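Local structure of shikimate dehydrogenase (NADP(+)) (Thermus thermophilus, 2D5C) at residues 49-54 with 70-75; 104-109 with 232-237; 179-184 with 188-193. The protein catalyses the reversible NADPH-linked reduction of 3-dehydroshikimate to shikimate, the fourth of seven steps in chorismate biosynthesis. One frame throughout, in Å; residues are numbered along the deposited sequence.

Contact 1 of 3, residues 49-54 with 70-75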
loop_
_atom_site.group_PDB
_atom_site.type_symbol
_atom_site.label_atom_id
_atom_site.label_comp_id
_atom_site.label_asym_id
_atom_site.label_seq_id
_atom_site.Cartn_x
_atom_site.Cartn_y
_atom_site.Cartn_z
ATOM N N GLU A 49 14.809 -4.246 -6.937
ATOM C CA GLU A 49 15.434 -3.377 -5.953
ATOM C C GLU A 49 14.374 -2.569 -5.226
ATOM O O GLU A 49 14.460 -2.368 -4.016
ATOM C CB GLU A 49 16.421 -2.437 -6.637
ATOM C CG GLU A 49 17.627 -3.144 -7.212
ATOM C CD GLU A 49 18.369 -2.283 -8.214
ATOM O OE1 GLU A 49 17.772 -1.929 -9.256
ATOM O OE2 GLU A 49 19.548 -1.961 -7.959
ATOM N N VAL A 50 13.370 -2.113 -5.970
ATOM C CA VAL A 50 12.279 -1.332 -5.389
ATOM C C VAL A 50 11.616 -2.123 -4.272
ATOM O O VAL A 50 11.245 -1.571 -3.239
ATOM C CB VAL A 50 11.221 -0.969 -6.457
ATOM C CG1 VAL A 50 10.006 -0.313 -5.798
ATOM C CG2 VAL A 50 11.817 -0.021 -7.472
ATOM N N ARG A 51 11.481 -3.426 -4.474
ATOM C CA ARG A 51 10.859 -4.283 -3.478
ATOM C C ARG A 51 11.585 -4.255 -2.145
ATOM O O ARG A 51 10.972 -4.430 -1.093
ATOM C CB ARG A 51 10.805 -5.728 -3.981
ATOM C CG ARG A 51 9.892 -5.942 -5.174
ATOM C CD ARG A 51 10.022 -7.361 -5.704
ATOM N NE ARG A 51 9.160 -7.591 -6.857
ATOM C CZ ARG A 51 7.886 -7.955 -6.780
ATOM N NH1 ARG A 51 7.310 -8.139 -5.596
ATOM N NH2 ARG A 51 7.186 -8.134 -7.889
ATOM N N ARG A 52 12.895 -4.029 -2.188
ATOM C CA ARG A 52 13.701 -4.033 -0.972
ATOM C C ARG A 52 14.001 -2.682 -0.331
ATOM O O ARG A 52 14.057 -2.583 0.900
ATOM C CB ARG A 52 15.041 -4.727 -1.241
ATOM C CG ARG A 52 14.961 -6.111 -1.858
ATOM C CD ARG A 52 16.351 -6.553 -2.306
ATOM N NE ARG A 52 16.352 -7.847 -2.987
ATOM C CZ ARG A 52 16.141 -9.016 -2.388
ATOM N NH1 ARG A 52 15.909 -9.068 -1.081
ATOM N NH2 ARG A 52 16.160 -10.138 -3.098
ATOM N N ALA A 53 14.182 -1.643 -1.139
ATOM C CA ALA A 53 14.562 -0.353 -0.575
ATOM C C ALA A 53 13.718 0.896 -0.808
ATOM O O ALA A 53 14.125 1.978 -0.390
ATOM C CB ALA A 53 16.011 -0.060 -0.964
ATOM N N PHE A 54 12.561 0.780 -1.456
ATOM C CA PHE A 54 11.729 1.967 -1.673
ATOM C C PHE A 54 10.301 1.745 -1.224
ATOM O O PHE A 54 9.761 0.655 -1.397
ATOM C CB PHE A 54 11.712 2.371 -3.150
ATOM C CG PHE A 54 13.026 2.894 -3.644
ATOM C CD1 PHE A 54 14.105 2.039 -3.813
ATOM C CD2 PHE A 54 13.192 4.252 -3.906
ATOM C CE1 PHE A 54 15.345 2.528 -4.242
ATOM C CE2 PHE A 54 14.423 4.754 -4.332
ATOM C CZ PHE A 54 15.500 3.889 -4.500
ATOM N N HIS A 70 5.287 -7.075 -14.200
ATOM C CA HIS A 70 6.195 -7.351 -13.093
ATOM C C HIS A 70 5.646 -6.932 -11.737
ATOM O O HIS A 70 6.401 -6.842 -10.767
ATOM C CB HIS A 70 7.541 -6.656 -13.312
ATOM C CG HIS A 70 8.219 -7.039 -14.589
ATOM N ND1 HIS A 70 8.214 -6.230 -15.706
ATOM C CD2 HIS A 70 8.904 -8.155 -14.933
ATOM C CE1 HIS A 70 8.867 -6.834 -16.685
ATOM N NE2 HIS A 70 9.295 -8.002 -16.241
ATOM N N LEU A 71 4.341 -6.681 -11.662
ATOM C CA LEU A 71 3.737 -6.269 -10.402
ATOM C C LEU A 71 2.881 -7.383 -9.816
ATOM O O LEU A 71 2.412 -8.265 -10.540
ATOM C CB LEU A 71 2.896 -5.009 -10.621
ATOM C CG LEU A 71 3.663 -3.864 -11.299
ATOM C CD1 LEU A 71 2.737 -2.667 -11.448
ATOM C CD2 LEU A 71 4.903 -3.487 -10.474
ATOM N N ASP A 72 2.674 -7.350 -8.507
ATOM C CA ASP A 72 1.868 -8.380 -7.854
ATOM C C ASP A 72 0.376 -8.115 -7.981
ATOM O O ASP A 72 -0.431 -9.032 -7.897
ATOM C CB ASP A 72 2.203 -8.477 -6.364
ATOM C CG ASP A 72 3.629 -8.904 -6.116
ATOM O OD1 ASP A 72 4.489 -8.020 -5.981
ATOM O OD2 ASP A 72 3.885 -10.124 -6.065
ATOM N N TRP A 73 0.014 -6.855 -8.177
ATOM C CA TRP A 73 -1.393 -6.461 -8.280
ATOM C C TRP A 73 -1.447 -5.147 -9.047
ATOM O O TRP A 73 -0.578 -4.299 -8.862
ATOM C CB TRP A 73 -1.959 -6.245 -6.870
ATOM C CG TRP A 73 -3.412 -5.823 -6.782
ATOM C CD1 TRP A 73 -4.499 -6.647 -6.656
ATOM C CD2 TRP A 73 -3.924 -4.483 -6.760
ATOM N NE1 TRP A 73 -5.647 -5.902 -6.551
ATOM C CE2 TRP A 73 -5.326 -4.573 -6.611
ATOM C CE3 TRP A 73 -3.334 -3.215 -6.853
ATOM C CZ2 TRP A 73 -6.149 -3.440 -6.550
ATOM C CZ3 TRP A 73 -4.150 -2.086 -6.793
ATOM C CH2 TRP A 73 -5.547 -2.208 -6.643
ATOM N N VAL A 74 -2.449 -4.997 -9.912
ATOM C CA VAL A 74 -2.631 -3.759 -10.671
ATOM C C VAL A 74 -4.069 -3.315 -10.428
ATOM O O VAL A 74 -4.991 -4.138 -10.427
ATOM C CB VAL A 74 -2.385 -3.963 -12.183
ATOM C CG1 VAL A 74 -2.661 -2.659 -12.945
ATOM C CG2 VAL A 74 -0.958 -4.418 -12.413
ATOM N N SER A 75 -4.262 -2.022 -10.169
ATOM C CA SER A 75 -5.595 -1.505 -9.904
ATOM C C SER A 75 -6.505 -1.705 -11.111
ATOM O O SER A 75 -6.040 -1.755 -12.251
ATOM C CB SER A 75 -5.550 -0.016 -9.566
ATOM O OG SER A 75 -5.268 0.757 -10.725
HETATM O O HOH W 1 9.334 -7.594 -9.699
#
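Arg51 reaches from helix 43-53 to Asp72, and its side chain carries the whole contact. CB points toward 70-75; CG lies beside the backbone N (chi1 -66°), and the chain runs extended through CD to NE, which carries the guanidinium across to Asp72, with OD1 at its edge. Arg51 NE gives its proton to water 1 at 2.8 Å; that water donates to His70 O and sits at the edge of the guanidinium, in its plane. Arg51 NH1 makes the main bond, a salt bridge to Asp72 OD1 of 2.8 Å with 148° at the hydrogen. It uses the syn lone pair of OD1, yet the guanidinium and carboxylate planes stand 86° apart, which rules out a flat pairing. Instead Arg51 NH2 makes a weak second bond to the same oxygen, and another weak one, 3.3 Å, to His70 O. Gly92 O also accepts from NH1, and Leu94 N donates to Asp72 OD1. Helix 43-53 is thus tied to the segment leading into strand 73-74, outermost of its sheet within the chain, where Trp73 packs on Trp73 and Phe95 of the second subunit. With several donors converging on OD1, Asp72 is probably held as the charged carboxylate.

Contact 2 of 3, residues 104-109 with 232-237; sequences FLEALK and LAWQGA. With SKM ((3R,4S,5R)-3,4,5-trihydroxycyclohex-1-ene-1-carboxylic acid), chain E.
Trp234 lays one face of its indole against Glu106 where two helices pack, 100-110 from the link between the domains and 229-244, which returns from the Rossmann-type NADP-binding domain toward the substrate. Along 232-237, Leu232 comes first. Its first side-chain bond points away from 104-109, and Leu232 CD1 ends 4.1 Å from C4 of the bound shikimate. Trp234, two residues on, points toward the other helix, and its CA lies 6.4 Å from that of Ala107, the shortest CA-CA distance between the segments. Glu106 CB sits over the Trp234 indole, 3.6 Å from the centroid of the five-membered ring and 22° off the ring normal, a CH-pi contact. From there the Glu106 chain bends at chi2 (-76°) and follows the six-membered ring, with CG 3.6 Å from Trp234 CE3; the carboxylate ends up stacked on the ring, the planes 20° apart. Ala107 CB adds apolar packing on Trp234 CD1, at 4.3 Å. Pro250, from helix 250-260, also touches the Trp234 side chain. Gln235, next in sequence, serves the substrate. Its amide is fixed from within the helix, since NE2 donates to Leu232 O, which also accepts from Gly236 N. That leaves the carbonyl end directed at the ligand, and Gln235 OE1 accepts a hydrogen bond from shikimate O7 at 3.0 Å.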
loop_
_atom_site.group_PDB
_atom_site.type_symbol
_atom_site.label_atom_id
_atom_site.label_comp_id
_atom_site.label_asym_id
_atom_site.label_seq_id
_atom_site.Cartn_x
_atom_site.Cartn_y
_atom_site.Cartn_z
ATOM N N PHE A 104 -5.539 14.333 -13.700
ATOM C CA PHE A 104 -5.973 15.167 -14.817
ATOM C C PHE A 104 -7.306 15.881 -14.516
ATOM O O PHE A 104 -7.445 17.082 -14.738
ATOM C CB PHE A 104 -6.096 14.303 -16.073
ATOM C CG PHE A 104 -6.547 15.063 -17.276
ATOM C CD1 PHE A 104 -5.654 15.857 -17.981
ATOM C CD2 PHE A 104 -7.867 14.997 -17.691
ATOM C CE1 PHE A 104 -6.079 16.581 -19.091
ATOM C CE2 PHE A 104 -8.299 15.716 -18.794
ATOM C CZ PHE A 104 -7.398 16.508 -19.493
ATOM N N LEU A 105 -8.291 15.147 -14.002
ATOM C CA LEU A 105 -9.579 15.745 -13.678
ATOM C C LEU A 105 -9.441 16.808 -12.578
ATOM O O LEU A 105 -10.084 17.854 -12.645
ATOM C CB LEU A 105 -10.584 14.662 -13.245
ATOM C CG LEU A 105 -11.024 13.666 -14.324
ATOM C CD1 LEU A 105 -12.067 12.685 -13.764
ATOM C CD2 LEU A 105 -11.613 14.437 -15.493
ATOM N N GLU A 106 -8.592 16.548 -11.586
ATOM C CA GLU A 106 -8.394 17.513 -10.501
ATOM C C GLU A 106 -7.754 18.780 -11.069
ATOM O O GLU A 106 -8.144 19.896 -10.708
ATOM C CB GLU A 106 -7.479 16.934 -9.419
ATOM C CG GLU A 106 -7.974 15.648 -8.756
ATOM C CD GLU A 106 -9.084 15.879 -7.743
ATOM O OE1 GLU A 106 -9.253 15.012 -6.860
ATOM O OE2 GLU A 106 -9.787 16.911 -7.827
ATOM N N ALA A 107 -6.780 18.602 -11.959
ATOM C CA ALA A 107 -6.093 19.738 -12.587
ATOM C C ALA A 107 -7.068 20.570 -13.417
ATOM O O ALA A 107 -7.020 21.805 -13.393
ATOM C CB ALA A 107 -4.941 19.242 -13.462
ATOM N N LEU A 108 -7.964 19.908 -14.149
ATOM C CA LEU A 108 -8.948 20.629 -14.955
ATOM C C LEU A 108 -9.791 21.544 -14.077
ATOM O O LEU A 108 -10.007 22.704 -14.412
ATOM C CB LEU A 108 -9.888 19.666 -15.691
ATOM C CG LEU A 108 -9.455 18.941 -16.964
ATOM C CD1 LEU A 108 -10.715 18.394 -17.640
ATOM C CD2 LEU A 108 -8.747 19.904 -17.926
ATOM N N LYS A 109 -10.281 21.022 -12.955
ATOM C CA LYS A 109 -11.094 21.846 -12.059
ATOM C C LYS A 109 -10.277 23.015 -11.516
ATOM O O LYS A 109 -10.774 24.138 -11.423
ATOM C CB LYS A 109 -11.629 21.007 -10.901
ATOM C CG LYS A 109 -12.570 19.902 -11.330
ATOM C CD LYS A 109 -13.174 19.206 -10.120
ATOM C CE LYS A 109 -14.126 18.101 -10.547
ATOM N NZ LYS A 109 -14.772 17.462 -9.368
ATOM N N LEU A 232 0.751 17.556 -13.479
ATOM C CA LEU A 232 1.956 16.970 -12.903
ATOM C C LEU A 232 1.874 17.009 -11.376
ATOM O O LEU A 232 2.184 16.024 -10.694
ATOM C CB LEU A 232 3.199 17.736 -13.378
ATOM C CG LEU A 232 4.551 17.218 -12.877
ATOM C CD1 LEU A 232 4.771 15.800 -13.358
ATOM C CD2 LEU A 232 5.671 18.126 -13.387
ATOM N N ALA A 233 1.440 18.148 -10.851
ATOM C CA ALA A 233 1.321 18.345 -9.404
ATOM C C ALA A 233 0.247 17.476 -8.763
ATOM O O ALA A 233 0.451 16.922 -7.678
ATOM C CB ALA A 233 1.032 19.804 -9.099
ATOM N N TRP A 234 -0.903 17.366 -9.419
ATOM C CA TRP A 234 -1.977 16.552 -8.873
ATOM C C TRP A 234 -1.690 15.054 -8.935
ATOM O O TRP A 234 -1.951 14.337 -7.961
ATOM C CB TRP A 234 -3.294 16.878 -9.577
ATOM C CG TRP A 234 -4.048 17.939 -8.868
ATOM C CD1 TRP A 234 -4.138 19.257 -9.212
ATOM C CD2 TRP A 234 -4.791 17.786 -7.659
ATOM N NE1 TRP A 234 -4.896 19.936 -8.288
ATOM C CE2 TRP A 234 -5.311 19.057 -7.323
ATOM C CE3 TRP A 234 -5.069 16.695 -6.821
ATOM C CZ2 TRP A 234 -6.094 19.269 -6.189
ATOM C CZ3 TRP A 234 -5.845 16.903 -5.693
ATOM C CH2 TRP A 234 -6.353 18.185 -5.387
ATOM N N GLN A 235 -1.162 14.564 -10.054
ATOM C CA GLN A 235 -0.874 13.137 -10.101
ATOM C C GLN A 235 0.171 12.809 -9.037
ATOM O O GLN A 235 0.153 11.720 -8.444
ATOM C CB GLN A 235 -0.418 12.697 -11.504
ATOM C CG GLN A 235 0.936 13.232 -11.999
ATOM C CD GLN A 235 2.135 12.540 -11.375
ATOM O OE1 GLN A 235 2.145 11.315 -11.190
ATOM N NE2 GLN A 235 3.174 13.320 -11.070
ATOM N N GLY A 236 1.064 13.771 -8.771
ATOM C CA GLY A 236 2.091 13.573 -7.762
ATOM C C GLY A 236 1.515 13.581 -6.352
ATOM O O GLY A 236 1.855 12.714 -5.541
ATOM N N ALA A 237 0.659 14.550 -6.040
ATOM C CA ALA A 237 0.054 14.625 -4.708
ATOM C C ALA A 237 -0.757 13.365 -4.436
ATOM O O ALA A 237 -0.736 12.815 -3.333
ATOM C CB ALA A 237 -0.854 15.849 -4.597
HETATM O O12 SKM E . 2.932 10.036 -14.364
HETATM C C8 SKM E . 3.990 10.973 -14.117
HETATM C C6 SKM E . 5.109 10.285 -13.287
HETATM O O7 SKM E . 4.558 9.824 -12.056
HETATM C C5 SKM E . 6.273 11.266 -12.991
HETATM C C4 SKM E . 6.596 12.187 -14.168
HETATM C C1 SKM E . 7.831 13.010 -14.081
HETATM O O2 SKM E . 8.619 12.916 -12.993
HETATM O O3 SKM E . 8.142 13.769 -14.989
HETATM C C10 SKM E . 5.832 12.289 -15.260
HETATM C C9 SKM E . 4.558 11.498 -15.470
HETATM O O11 SKM E . 4.850 10.385 -16.330
#

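Contact 3 of 3, residues 179-184 with 188-193; sequences TRVGLE and ASPLPA. With SO4 (sulfate ion), chain C.
Thr179 and Pro190 meet where the chain doubles back between strands 174-177 and 201-204. Thr179 OG1 lies 3.7 Å from Pro190 CB, and chi1 of 73° turns it forward along its own chain, where it accepts from Val181 N at 3.0 Å and 149°. This is an ST turn, and Asn177 OD1 is a further hydrogen-bond partner of the hydroxyl. Arg180 begins a type II beta turn closed by Leu183 N on Arg180 O. Val181, second in that turn, does most of the touching: CG1, anti to the backbone N, presses on the peptide before the proline, 3.3 Å from both Ser189 C and Pro190 N. The same methyl packs on Pro190 CD and Ala188 CB. Gly182 takes the third position with phi 108°, and its CA makes a CA-H...O contact with Ala188 O at 3.5 Å. No hydrogen bond crosses between the segments. Phe214 of helix 213-220 also touches Pro190. Further on, Ala193 N donates to sulfate O1 at 2.7 Å, an ion probably from the crystallisation liquor. With the side chain of Thr179 about 4 Å from Gly123, this is a loop beyond a strand end in a Rossmann-type domain, bordering the NADP(+) site.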
loop_
_atom_site.group_PDB
_atom_site.type_symbol
_atom_site.label_atom_id
_atom_site.label_comp_id
_atom_site.label_asym_id
_atom_site.label_seq_id
_atom_site.Cartn_x
_atom_site.Cartn_y
_atom_site.Cartn_z
ATOM N N THR A 179 0.570 13.621 -26.839
ATOM C CA THR A 179 1.616 13.056 -27.688
ATOM C C THR A 179 2.900 13.675 -27.151
ATOM O O THR A 179 2.858 14.559 -26.297
ATOM C CB THR A 179 1.500 13.484 -29.175
ATOM O OG1 THR A 179 1.897 14.858 -29.313
ATOM C CG2 THR A 179 0.083 13.307 -29.693
ATOM N N ARG A 180 4.046 13.220 -27.634
ATOM C CA ARG A 180 5.278 13.843 -27.173
ATOM C C ARG A 180 5.746 14.901 -28.177
ATOM O O ARG A 180 6.857 15.423 -28.065
ATOM C CB ARG A 180 6.366 12.798 -26.939
ATOM C CG ARG A 180 6.066 11.912 -25.740
ATOM C CD ARG A 180 7.331 11.265 -25.214
ATOM N NE ARG A 180 7.953 10.387 -26.200
ATOM C CZ ARG A 180 9.261 10.321 -26.413
ATOM N NH1 ARG A 180 10.088 11.086 -25.710
ATOM N NH2 ARG A 180 9.744 9.490 -27.329
ATOM N N VAL A 181 4.899 15.215 -29.160
ATOM C CA VAL A 181 5.249 16.234 -30.146
ATOM C C VAL A 181 5.313 17.557 -29.399
ATOM O O VAL A 181 4.385 17.929 -28.678
ATOM C CB VAL A 181 4.206 16.354 -31.290
ATOM C CG1 VAL A 181 4.611 17.482 -32.250
ATOM C CG2 VAL A 181 4.121 15.050 -32.061
ATOM N N GLY A 182 6.427 18.261 -29.551
ATOM C CA GLY A 182 6.569 19.528 -28.867
ATOM C C GLY A 182 7.560 19.457 -27.727
ATOM O O GLY A 182 8.052 20.486 -27.258
ATOM N N LEU A 183 7.853 18.245 -27.262
ATOM C CA LEU A 183 8.801 18.072 -26.166
ATOM C C LEU A 183 10.176 18.601 -26.589
ATOM O O LEU A 183 10.755 18.144 -27.574
ATOM C CB LEU A 183 8.890 16.591 -25.782
ATOM C CG LEU A 183 9.872 16.187 -24.680
ATOM C CD1 LEU A 183 9.521 16.882 -23.375
ATOM C CD2 LEU A 183 9.814 14.680 -24.503
ATOM N N GLU A 184 10.672 19.577 -25.839
ATOM C CA GLU A 184 11.963 20.215 -26.108
ATOM C C GLU A 184 12.118 20.635 -27.578
ATOM O O GLU A 184 13.213 20.564 -28.141
ATOM C CB GLU A 184 13.115 19.272 -25.712
ATOM C CG GLU A 184 12.912 18.545 -24.385
ATOM C CD GLU A 184 13.291 19.370 -23.170
ATOM O OE1 GLU A 184 13.047 20.592 -23.169
ATOM O OE2 GLU A 184 13.822 18.783 -22.202
ATOM N N ALA A 188 7.761 22.518 -33.049
ATOM C CA ALA A 188 6.844 21.443 -33.361
ATOM C C ALA A 188 5.552 21.425 -32.567
ATOM O O ALA A 188 5.529 21.693 -31.368
ATOM C CB ALA A 188 7.564 20.105 -33.193
ATOM N N SER A 189 4.487 21.087 -33.274
ATOM C CA SER A 189 3.159 20.981 -32.683
ATOM C C SER A 189 2.460 19.802 -33.349
ATOM O O SER A 189 2.596 19.583 -34.558
ATOM C CB SER A 189 2.363 22.270 -32.928
ATOM O OG SER A 189 0.982 22.076 -32.648
ATOM N N PRO A 190 1.682 19.033 -32.570
ATOM C CA PRO A 190 0.969 17.868 -33.103
ATOM C C PRO A 190 -0.188 18.213 -34.024
ATOM O O PRO A 190 -0.689 17.352 -34.760
ATOM C CB PRO A 190 0.500 17.149 -31.836
ATOM C CG PRO A 190 0.227 18.321 -30.895
ATOM C CD PRO A 190 1.445 19.191 -31.124
ATOM N N LEU A 191 -0.578 19.485 -34.020
ATOM C CA LEU A 191 -1.714 19.917 -34.814
ATOM C C LEU A 191 -1.448 21.170 -35.657
ATOM O O LEU A 191 -0.982 22.171 -35.134
ATOM C CB LEU A 191 -2.879 20.188 -33.849
ATOM C CG LEU A 191 -4.300 20.358 -34.365
ATOM C CD1 LEU A 191 -4.857 19.001 -34.745
ATOM C CD2 LEU A 191 -5.168 20.977 -33.283
ATOM N N PRO A 192 -1.724 21.115 -36.972
ATOM C CA PRO A 192 -1.516 22.288 -37.836
ATOM C C PRO A 192 -2.423 23.387 -37.274
ATOM O O PRO A 192 -3.543 23.095 -36.868
ATOM C CB PRO A 192 -2.030 21.813 -39.196
ATOM C CG PRO A 192 -1.796 20.338 -39.159
ATOM C CD PRO A 192 -2.206 19.965 -37.756
ATOM N N ALA A 193 -1.949 24.633 -37.252
ATOM C CA ALA A 193 -2.722 25.762 -36.721
ATOM C C ALA A 193 -4.164 25.862 -37.233
ATOM O O ALA A 193 -5.084 26.182 -36.464
ATOM C CB ALA A 193 -1.982 27.075 -37.005
HETATM S S SO4 C . 1.458 24.587 -39.304
HETATM O O1 SO4 C . 0.443 25.327 -38.276
HETATM O O2 SO4 C . 0.612 24.074 -40.356
HETATM O O3 SO4 C . 2.355 25.437 -39.739
HETATM O O4 SO4 C . 1.965 23.488 -38.529
#

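Overall arrangement
The three contacts are spread over the two domains of the enzyme without touching one another. Contact 1 lies in the substrate-binding domain and contact 3 in the NADP-binding domain, on opposite sides of the chain's centre, with their own centres 34 Å apart. Contact 2 lies off the line joining them, 24 Å from contact 1 and 22 Å from contact 3, centre to centre, and is the one that reaches shikimate, through Gln235. The others stay at a distance from the substrate and its catalytic lysine: the side chain of His70 in contact 1 is about 11 Å from that of the proton acceptor Lys64, and the side chain of Thr179 in contact 3 is about 14 Å from shikimate. In sequence, contact 3 falls between the two halves of contact 2, whereas contact 1 is complete before either begins.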